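Local atomic coordinates of aromatic amino acid beta-eliminating lyase/threonine aldolase (Exiguobacterium sibiricum, PDB entry 3LWS), a protein that belongs to the beta-eliminating lyase family of the pyridoxal-phosphate-dependent clan and carries its pyridoxal phosphate covalently attached to a lysine of the chain. Residues Gly277-Pro282 with His291-Gly296; Met62-Phe67 with Ala221-Ala226; Ile116-Ala121 with Lys131-Ile136. All blocks are in the same frame, centred on the assembly; numbering follows the deposited sequence.

Contact 1. Residues Gly277-Pro282 with His291-Gly296; sequences GVHTTP and HLHFDG
H279 and H293 face each other as a hydrogen-bonded pair of an antiparallel hairpin: each backbone N gives its hydrogen to the other's O, and both bonds measure 2.9 Å (H279 N to H293 O, H293 N to H279 O).

On the face bearing the histidines, H293 CB sits over the H279 imidazole, 4.0 Å from the ring centroid, a CH-pi contact. Farther out, T281 CG2 lies over one face of the H293 ring, nearest CE1 and NE2, 3.6 Å from the centroid and 16° off its normal. CG lies under that same methyl, CD2 is nearest T281 OG1, and ND1 has H279 NE2 close by. At the tip, NE2 is 3.2 Å from T281 OG1. A threonine suits this place because its methyl and hydroxyl both meet the ring.

The other face is mostly apolar, the hydroxyl of T280 there donating to P282 O. V278 splits its branches, CG1 meeting L292 CD1 at 3.6 Å and CG2 meeting F294 CD2 at 3.7 Å. Beyond them, helix 258-273 packs on T280 and L292.

Hydrogen bonding thus fixes the register, while one face suits a greasy interior and the other a more polar setting.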
loop_
_atom_site.group_PDB
_atom_site.type_symbol
_atom_site.label_atom_id
_atom_site.label_comp_id
_atom_site.label_asym_id
_atom_site.label_seq_id
_atom_site.Cartn_x
_atom_site.Cartn_y
_atom_site.Cartn_z
ATOM N N GLY A 277 -43.565 -3.741 2.337
ATOM C CA GLY A 277 -42.593 -4.717 1.829
ATOM C C GLY A 277 -41.126 -4.320 2.024
ATOM O O GLY A 277 -40.238 -4.934 1.439
ATOM N N VAL A 278 -40.874 -3.293 2.851
ATOM C CA VAL A 278 -39.533 -2.705 2.990
ATOM C C VAL A 278 -39.253 -2.404 4.423
ATOM O O VAL A 278 -40.064 -1.744 5.055
ATOM C CB VAL A 278 -39.429 -1.342 2.292
ATOM C CG1 VAL A 278 -38.057 -0.736 2.537
ATOM C CG2 VAL A 278 -39.693 -1.470 0.786
ATOM N N HIS A 279 -38.110 -2.839 4.945
ATOM C CA HIS A 279 -37.676 -2.345 6.254
ATOM C C HIS A 279 -36.164 -2.161 6.383
ATOM O O HIS A 279 -35.376 -2.600 5.518
ATOM C CB HIS A 279 -38.233 -3.216 7.389
ATOM C CG HIS A 279 -37.582 -4.546 7.513
ATOM N ND1 HIS A 279 -37.976 -5.624 6.756
ATOM C CD2 HIS A 279 -36.642 -5.009 8.372
ATOM C CE1 HIS A 279 -37.278 -6.686 7.114
ATOM N NE2 HIS A 279 -36.457 -6.341 8.088
ATOM N N THR A 280 -35.762 -1.459 7.440
ATOM C CA THR A 280 -34.342 -1.326 7.730
ATOM C C THR A 280 -33.948 -2.204 8.915
ATOM O O THR A 280 -34.790 -2.635 9.700
ATOM C CB THR A 280 -33.887 0.161 7.890
ATOM O OG1 THR A 280 -34.419 0.737 9.081
ATOM C CG2 THR A 280 -34.316 1.010 6.660
ATOM N N THR A 281 -32.667 -2.523 8.974
ATOM C CA THR A 281 -32.065 -3.235 10.080
ATOM C C THR A 281 -30.797 -2.430 10.329
ATOM O O THR A 281 -30.029 -2.206 9.392
ATOM C CB THR A 281 -31.745 -4.705 9.711
ATOM O OG1 THR A 281 -30.701 -4.720 8.727
ATOM C CG2 THR A 281 -32.990 -5.412 9.166
ATOM N N PRO A 282 -30.643 -1.850 11.525
ATOM C CA PRO A 282 -31.665 -1.760 12.571
ATOM C C PRO A 282 -32.828 -0.878 12.092
ATOM O O PRO A 282 -32.681 -0.141 11.123
ATOM C CB PRO A 282 -30.912 -1.102 13.733
ATOM C CG PRO A 282 -29.874 -0.259 13.092
ATOM C CD PRO A 282 -29.474 -0.999 11.830
ATOM N N HIS A 291 -28.912 -1.297 7.016
ATOM C CA HIS A 291 -29.222 -2.123 5.853
ATOM C C HIS A 291 -30.668 -1.959 5.483
ATOM O O HIS A 291 -31.516 -1.798 6.348
ATOM C CB HIS A 291 -28.876 -3.593 6.067
ATOM C CG HIS A 291 -27.401 -3.870 6.095
ATOM N ND1 HIS A 291 -26.888 -5.109 6.391
ATOM C CD2 HIS A 291 -26.329 -3.061 5.873
ATOM C CE1 HIS A 291 -25.566 -5.055 6.365
ATOM N NE2 HIS A 291 -25.200 -3.831 6.032
ATOM N N LEU A 292 -30.917 -1.996 4.187
ATOM C CA LEU A 292 -32.233 -1.800 3.616
ATOM C C LEU A 292 -32.640 -3.124 2.971
ATOM O O LEU A 292 -32.062 -3.508 1.956
ATOM C CB LEU A 292 -32.176 -0.691 2.568
ATOM C CG LEU A 292 -33.471 -0.363 1.830
ATOM C CD1 LEU A 292 -34.540 0.101 2.822
ATOM C CD2 LEU A 292 -33.183 0.703 0.772
ATOM N N HIS A 293 -33.631 -3.767 3.574
ATOM C CA HIS A 293 -34.240 -5.043 3.176
ATOM C C HIS A 293 -35.593 -4.885 2.441
ATOM O O HIS A 293 -36.500 -4.195 2.946
ATOM C CB HIS A 293 -34.592 -5.788 4.457
ATOM C CG HIS A 293 -33.413 -6.255 5.240
ATOM N ND1 HIS A 293 -33.394 -7.464 5.892
ATOM C CD2 HIS A 293 -32.215 -5.682 5.478
ATOM C CE1 HIS A 293 -32.230 -7.613 6.502
ATOM N NE2 HIS A 293 -31.492 -6.552 6.248
ATOM N N PHE A 294 -35.734 -5.567 1.305
ATOM C CA PHE A 294 -36.941 -5.644 0.517
ATOM C C PHE A 294 -37.422 -7.106 0.505
ATOM O O PHE A 294 -36.645 -8.013 0.174
ATOM C CB PHE A 294 -36.669 -5.229 -0.944
ATOM C CG PHE A 294 -36.092 -3.846 -1.100
ATOM C CD1 PHE A 294 -34.717 -3.627 -1.058
ATOM C CD2 PHE A 294 -36.921 -2.759 -1.296
ATOM C CE1 PHE A 294 -34.195 -2.342 -1.193
ATOM C CE2 PHE A 294 -36.397 -1.486 -1.441
ATOM C CZ PHE A 294 -35.048 -1.277 -1.390
ATOM N N ASP A 295 -38.693 -7.329 0.809
ATOM C CA ASP A 295 -39.298 -8.644 0.639
ATOM C C ASP A 295 -39.276 -8.952 -0.869
ATOM O O ASP A 295 -39.515 -8.075 -1.697
ATOM C CB ASP A 295 -40.732 -8.696 1.209
ATOM C CG ASP A 295 -40.777 -8.842 2.773
ATOM O OD1 ASP A 295 -39.752 -9.129 3.440
ATOM O OD2 ASP A 295 -41.882 -8.699 3.341
ATOM N N GLY A 296 -38.928 -10.181 -1.201
ATOM C CA GLY A 296 -38.786 -10.590 -2.586
ATOM C C GLY A 296 -37.304 -10.598 -2.955
ATOM O O GLY A 296 -36.478 -10.100 -2.231
HETATM O O HOH W 1 -40.196 -5.405 -1.536
#

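Contact 2. Residues Met62-Phe67 with Ala221-Ala226; sequences MDDAVF and AFCQTA
D64 and C223 have the nearest CA atoms of the two segments, 6.4 Å apart, where the strand segment 64-67 runs nearly alongside the helix segment 221-226. The two axes come within 7.9 Å and their chain directions differ by only 18°. No hydrogen bond joins the segments, so the contact rests on side chains.

C223 fills the middle. Its CB touches V66 CG2 at 3.5 Å and D64 OD2 at 3.4 Å, while SG, turned beside its own backbone N (chi1 -67°), lies against the D64 peptide, 3.6 Å from D64 O. A small, weakly polar cysteine fits so close to a strand backbone. V66 turns CG2 to the helix, where that methyl also has A226 CB at 4.3 Å; the short alanine side chain presents little more than its CB to the valine.

Strand 64-68 is an outer strand of the mixed seven-stranded sheet that defines the large domain of fold type I pyridoxal-phosphate enzymes. Its neighbour, strand 214-218, is the antiparallel member, and helix 220-232 follows it and turns back along the edge strand. D63 and D64 both face G218 there, a classic beta bulge.

D64 carries the polar side of the contact. With CG anti to the backbone N (chi1 -167°), the carboxylate reaches past the C223 CB, and OD2 forms a salt bridge with R227, one helical turn beyond C223. A water also donates to D64 OD2 at 2.7 Å and makes a weak bond with Q224 NE2, where the helix turns its exposed side outward.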
loop_
_atom_site.group_PDB
_atom_site.type_symbol
_atom_site.label_atom_id
_atom_site.label_comp_id
_atom_site.label_asym_id
_atom_site.label_seq_id
_atom_site.Cartn_x
_atom_site.Cartn_y
_atom_site.Cartn_z
HETATM N N MSE A 62 -3.764 7.779 22.601
HETATM C CA MSE A 62 -2.824 6.660 22.716
HETATM C C MSE A 62 -1.399 7.202 22.650
HETATM O O MSE A 62 -1.175 8.283 22.091
HETATM C CB MSE A 62 -3.001 5.680 21.545
HETATM C CG MSE A 62 -4.386 4.957 21.519
HETATM SE SE MSE A 62 -4.632 3.634 22.921
HETATM C CE MSE A 62 -6.438 4.222 23.323
ATOM N N ASP A 63 -0.455 6.408 23.162
ATOM C CA ASP A 63 0.949 6.787 23.252
ATOM C C ASP A 63 1.538 7.074 21.855
ATOM O O ASP A 63 2.388 7.923 21.698
ATOM C CB ASP A 63 1.796 5.640 23.852
ATOM C CG ASP A 63 1.594 5.423 25.364
ATOM O OD1 ASP A 63 0.827 6.161 26.019
ATOM O OD2 ASP A 63 2.236 4.461 25.873
ATOM N N ASP A 64 1.101 6.338 20.841
ATOM C CA ASP A 64 1.711 6.447 19.519
ATOM C C ASP A 64 0.657 5.944 18.491
ATOM O O ASP A 64 -0.360 5.372 18.886
ATOM C CB ASP A 64 3.003 5.624 19.530
ATOM C CG ASP A 64 3.918 5.887 18.326
ATOM O OD1 ASP A 64 3.720 6.845 17.567
ATOM O OD2 ASP A 64 4.883 5.101 18.162
ATOM N N ALA A 65 0.867 6.221 17.207
ATOM C CA ALA A 65 -0.012 5.717 16.145
ATOM C C ALA A 65 0.822 5.471 14.911
ATOM O O ALA A 65 1.839 6.145 14.706
ATOM C CB ALA A 65 -1.165 6.694 15.857
ATOM N N VAL A 66 0.413 4.494 14.095
ATOM C CA VAL A 66 1.198 4.067 12.931
ATOM C C VAL A 66 0.268 4.122 11.713
ATOM O O VAL A 66 -0.845 3.542 11.729
ATOM C CB VAL A 66 1.748 2.628 13.091
ATOM C CG1 VAL A 66 2.710 2.229 11.905
ATOM C CG2 VAL A 66 2.467 2.448 14.427
ATOM N N PHE A 67 0.713 4.824 10.674
ATOM C CA PHE A 67 -0.061 4.900 9.455
ATOM C C PHE A 67 0.161 3.631 8.637
ATOM O O PHE A 67 1.283 3.315 8.300
ATOM C CB PHE A 67 0.331 6.115 8.590
ATOM C CG PHE A 67 -0.641 6.368 7.452
ATOM C CD1 PHE A 67 -1.781 7.129 7.659
ATOM C CD2 PHE A 67 -0.425 5.832 6.208
ATOM C CE1 PHE A 67 -2.706 7.336 6.628
ATOM C CE2 PHE A 67 -1.321 6.052 5.172
ATOM C CZ PHE A 67 -2.451 6.811 5.377
ATOM N N ALA A 221 5.473 0.703 22.701
ATOM C CA ALA A 221 6.178 -0.555 22.330
ATOM C C ALA A 221 5.410 -1.368 21.281
ATOM O O ALA A 221 5.992 -1.875 20.338
ATOM C CB ALA A 221 6.434 -1.436 23.561
ATOM N N PHE A 222 4.104 -1.483 21.473
ATOM C CA PHE A 222 3.173 -2.054 20.482
ATOM C C PHE A 222 3.354 -1.416 19.077
ATOM O O PHE A 222 3.531 -2.108 18.060
ATOM C CB PHE A 222 1.740 -1.877 20.998
ATOM C CG PHE A 222 0.677 -2.308 20.029
ATOM C CD1 PHE A 222 0.268 -3.637 19.976
ATOM C CD2 PHE A 222 0.063 -1.365 19.190
ATOM C CE1 PHE A 222 -0.684 -4.034 19.098
ATOM C CE2 PHE A 222 -0.895 -1.741 18.320
ATOM C CZ PHE A 222 -1.269 -3.094 18.238
ATOM N N CYS A 223 3.336 -0.096 19.027
ATOM C CA CYS A 223 3.537 0.609 17.747
ATOM C C CYS A 223 4.925 0.385 17.161
ATOM O O CYS A 223 5.060 0.348 15.964
ATOM C CB CYS A 223 3.224 2.110 17.877
ATOM S SG CYS A 223 1.467 2.376 18.173
ATOM N N GLN A 224 5.956 0.230 17.991
ATOM C CA GLN A 224 7.305 -0.034 17.473
ATOM C C GLN A 224 7.358 -1.339 16.767
ATOM O O GLN A 224 7.946 -1.451 15.701
ATOM C CB GLN A 224 8.367 -0.044 18.575
ATOM C CG GLN A 224 8.712 1.316 19.095
ATOM C CD GLN A 224 9.348 1.248 20.474
ATOM O OE1 GLN A 224 9.997 0.259 20.823
ATOM N NE2 GLN A 224 9.142 2.293 21.275
ATOM N N THR A 225 6.754 -2.352 17.375
ATOM C CA THR A 225 6.659 -3.651 16.754
ATOM C C THR A 225 5.810 -3.640 15.506
ATOM O O THR A 225 6.160 -4.311 14.525
ATOM C CB THR A 225 6.093 -4.687 17.726
ATOM O OG1 THR A 225 6.846 -4.576 18.927
ATOM C CG2 THR A 225 6.204 -6.096 17.153
ATOM N N ALA A 226 4.722 -2.862 15.548
ATOM C CA ALA A 226 3.807 -2.698 14.424
ATOM C C ALA A 226 4.551 -2.143 13.180
ATOM O O ALA A 226 4.262 -2.542 12.059
ATOM C CB ALA A 226 2.620 -1.784 14.830
HETATM O O HOH W 2 6.734 4.338 20.036
#

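Contact 3. Residues Ile116-Ala121 with Lys131-Ile136; sequences ILVGAA and KALPDI
I116 and L133 meet within a beta-alpha-beta crossover: strand 114-117, at an edge of the large mixed sheet, is followed by the short helix 127-131 and then by the parallel strand 138-142. Strand 90-93 lies between the two strands, so the connection steps over it. The contact joins the C-terminal end of the first strand to the loop leading into the second.

All the touching groups are aliphatic. I116 divides its work between two branches. CG2, anti to the backbone N, meets L133 CD2 at 4.0 Å, and the two side chains run alongside one another, pointing opposite ways. The longer branch is extended (chi2 168°), which carries CD1 out to 3.9 Å from P134 CG, the proline ring offering CG and CD as an apolar surface. The same CD1 also has I136 CG2 at 4.1 Å, so one methyl spans two residues of the loop. A beta-branched isoleucine suits this position because it offers a short arm and a long arm from one CB.

L133 CD2 has a second neighbour, V118 CG2, at 4.2 Å, the leucine's forked end letting one methyl meet both residues. V118 and I116, two residues apart, both direct CB toward the loop, while L117 between them points away. V118 and I136 both pack on A92 of strand 90-93, the strand being crossed.

None of these distances is tight, and no hydrogen bond passes between the segments. The polar backbone of the loop looks instead to other partners: L133 O accepts a hydrogen bond from R168, and D135 O one from N88.

Aliphatic side chains packed between a strand and the connection to its parallel successor are characteristic of the alpha/beta architecture of the large domain in fold type I pyridoxal-phosphate enzymes.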
loop_
_atom_site.group_PDB
_atom_site.type_symbol
_atom_site.label_atom_id
_atom_site.label_comp_id
_atom_site.label_asym_id
_atom_site.label_seq_id
_atom_site.Cartn_x
_atom_site.Cartn_y
_atom_site.Cartn_z
ATOM N N ILE A 116 -11.924 -17.895 17.542
ATOM C CA ILE A 116 -13.203 -18.335 18.101
ATOM C C ILE A 116 -14.207 -17.304 17.677
ATOM O O ILE A 116 -13.996 -16.111 17.942
ATOM C CB ILE A 116 -13.194 -18.380 19.638
ATOM C CG1 ILE A 116 -12.234 -19.465 20.144
ATOM C CG2 ILE A 116 -14.637 -18.565 20.202
ATOM C CD1 ILE A 116 -11.949 -19.385 21.629
ATOM N N LEU A 117 -15.284 -17.736 17.021
ATOM C CA LEU A 117 -16.310 -16.812 16.547
ATOM C C LEU A 117 -17.344 -16.675 17.656
ATOM O O LEU A 117 -17.863 -17.657 18.122
ATOM C CB LEU A 117 -16.901 -17.293 15.223
ATOM C CG LEU A 117 -15.862 -17.613 14.120
ATOM C CD1 LEU A 117 -16.562 -18.100 12.783
ATOM C CD2 LEU A 117 -14.941 -16.448 13.846
ATOM N N VAL A 118 -17.579 -15.454 18.129
ATOM C CA VAL A 118 -18.325 -15.261 19.366
ATOM C C VAL A 118 -19.766 -14.903 19.027
ATOM O O VAL A 118 -20.005 -13.948 18.312
ATOM C CB VAL A 118 -17.735 -14.129 20.243
ATOM C CG1 VAL A 118 -18.257 -14.250 21.656
ATOM C CG2 VAL A 118 -16.230 -14.151 20.233
ATOM N N GLY A 119 -20.717 -15.676 19.531
ATOM C CA GLY A 119 -22.145 -15.328 19.429
ATOM C C GLY A 119 -22.813 -15.915 18.202
ATOM O O GLY A 119 -22.593 -17.080 17.903
ATOM N N ALA A 120 -23.664 -15.136 17.541
ATOM C CA ALA A 120 -24.327 -15.556 16.287
ATOM C C ALA A 120 -24.123 -14.536 15.161
ATOM O O ALA A 120 -23.994 -13.341 15.417
ATOM C CB ALA A 120 -25.849 -15.791 16.527
ATOM N N ALA A 121 -24.130 -15.014 13.921
ATOM C CA ALA A 121 -23.904 -14.190 12.730
ATOM C C ALA A 121 -24.897 -13.039 12.554
ATOM O O ALA A 121 -24.566 -12.010 11.972
ATOM C CB ALA A 121 -23.945 -15.047 11.499
ATOM N N LYS A 131 -17.843 -13.409 28.664
ATOM C CA LYS A 131 -17.432 -14.006 29.944
ATOM C C LYS A 131 -17.204 -15.518 29.844
ATOM O O LYS A 131 -16.475 -16.066 30.655
ATOM C CB LYS A 131 -18.449 -13.720 31.050
ATOM C CG LYS A 131 -18.535 -12.260 31.498
ATOM C CD LYS A 131 -19.767 -11.997 32.358
ATOM C CE LYS A 131 -19.726 -10.627 32.997
ATOM N NZ LYS A 131 -21.014 -10.236 33.647
ATOM N N ALA A 132 -17.844 -16.191 28.882
ATOM C CA ALA A 132 -17.646 -17.629 28.683
ATOM C C ALA A 132 -16.397 -17.947 27.876
ATOM O O ALA A 132 -16.035 -19.109 27.767
ATOM C CB ALA A 132 -18.911 -18.282 28.027
ATOM N N LEU A 133 -15.736 -16.937 27.301
ATOM C CA LEU A 133 -14.487 -17.191 26.556
ATOM C C LEU A 133 -13.418 -17.764 27.471
ATOM O O LEU A 133 -13.358 -17.363 28.615
ATOM C CB LEU A 133 -13.940 -15.937 25.871
ATOM C CG LEU A 133 -14.750 -15.401 24.661
ATOM C CD1 LEU A 133 -14.131 -14.103 24.164
ATOM C CD2 LEU A 133 -14.860 -16.423 23.519
ATOM N N PRO A 134 -12.591 -18.703 26.952
ATOM C CA PRO A 134 -11.409 -19.209 27.624
ATOM C C PRO A 134 -10.253 -18.204 27.479
ATOM O O PRO A 134 -10.451 -17.095 26.949
ATOM C CB PRO A 134 -11.110 -20.489 26.852
ATOM C CG PRO A 134 -11.465 -20.154 25.457
ATOM C CD PRO A 134 -12.725 -19.317 25.608
ATOM N N ASP A 135 -9.089 -18.579 28.011
ATOM C CA ASP A 135 -7.867 -17.768 27.927
ATOM C C ASP A 135 -7.535 -17.581 26.444
ATOM O O ASP A 135 -7.281 -18.551 25.714
ATOM C CB ASP A 135 -6.679 -18.427 28.664
ATOM C CG ASP A 135 -6.670 -18.160 30.185
ATOM O OD1 ASP A 135 -7.350 -17.228 30.678
ATOM O OD2 ASP A 135 -5.927 -18.869 30.902
ATOM N N ILE A 136 -7.608 -16.337 25.998
ATOM C CA ILE A 136 -7.252 -15.957 24.611
ATOM C C ILE A 136 -6.312 -14.755 24.654
ATOM O O ILE A 136 -6.216 -14.098 25.674
ATOM C CB ILE A 136 -8.533 -15.643 23.761
ATOM C CG1 ILE A 136 -9.308 -14.465 24.347
ATOM C CG2 ILE A 136 -9.436 -16.858 23.698
ATOM C CD1 ILE A 136 -10.407 -13.907 23.456
#

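From the N terminus, the chain first lays down 62-67, whose partner arrives only after 153 further residues. Inside that long loop lies contact 3, which closes a short excursion of nine residues between 116-121 and 131-136; contact 2 then closes at 221-226 around it. K206, which bears the pyridoxal phosphate, belongs to the same long loop. Both contacts reach the large mixed sheet, one at each outermost strand, their centres about 27 Å apart. Contact 1 follows in series and crosses neither, closing a local hairpin in the separate four-stranded antiparallel sheet. Its centre lies about 41 Å from that of contact 2, on the opposite side of the chain's centre.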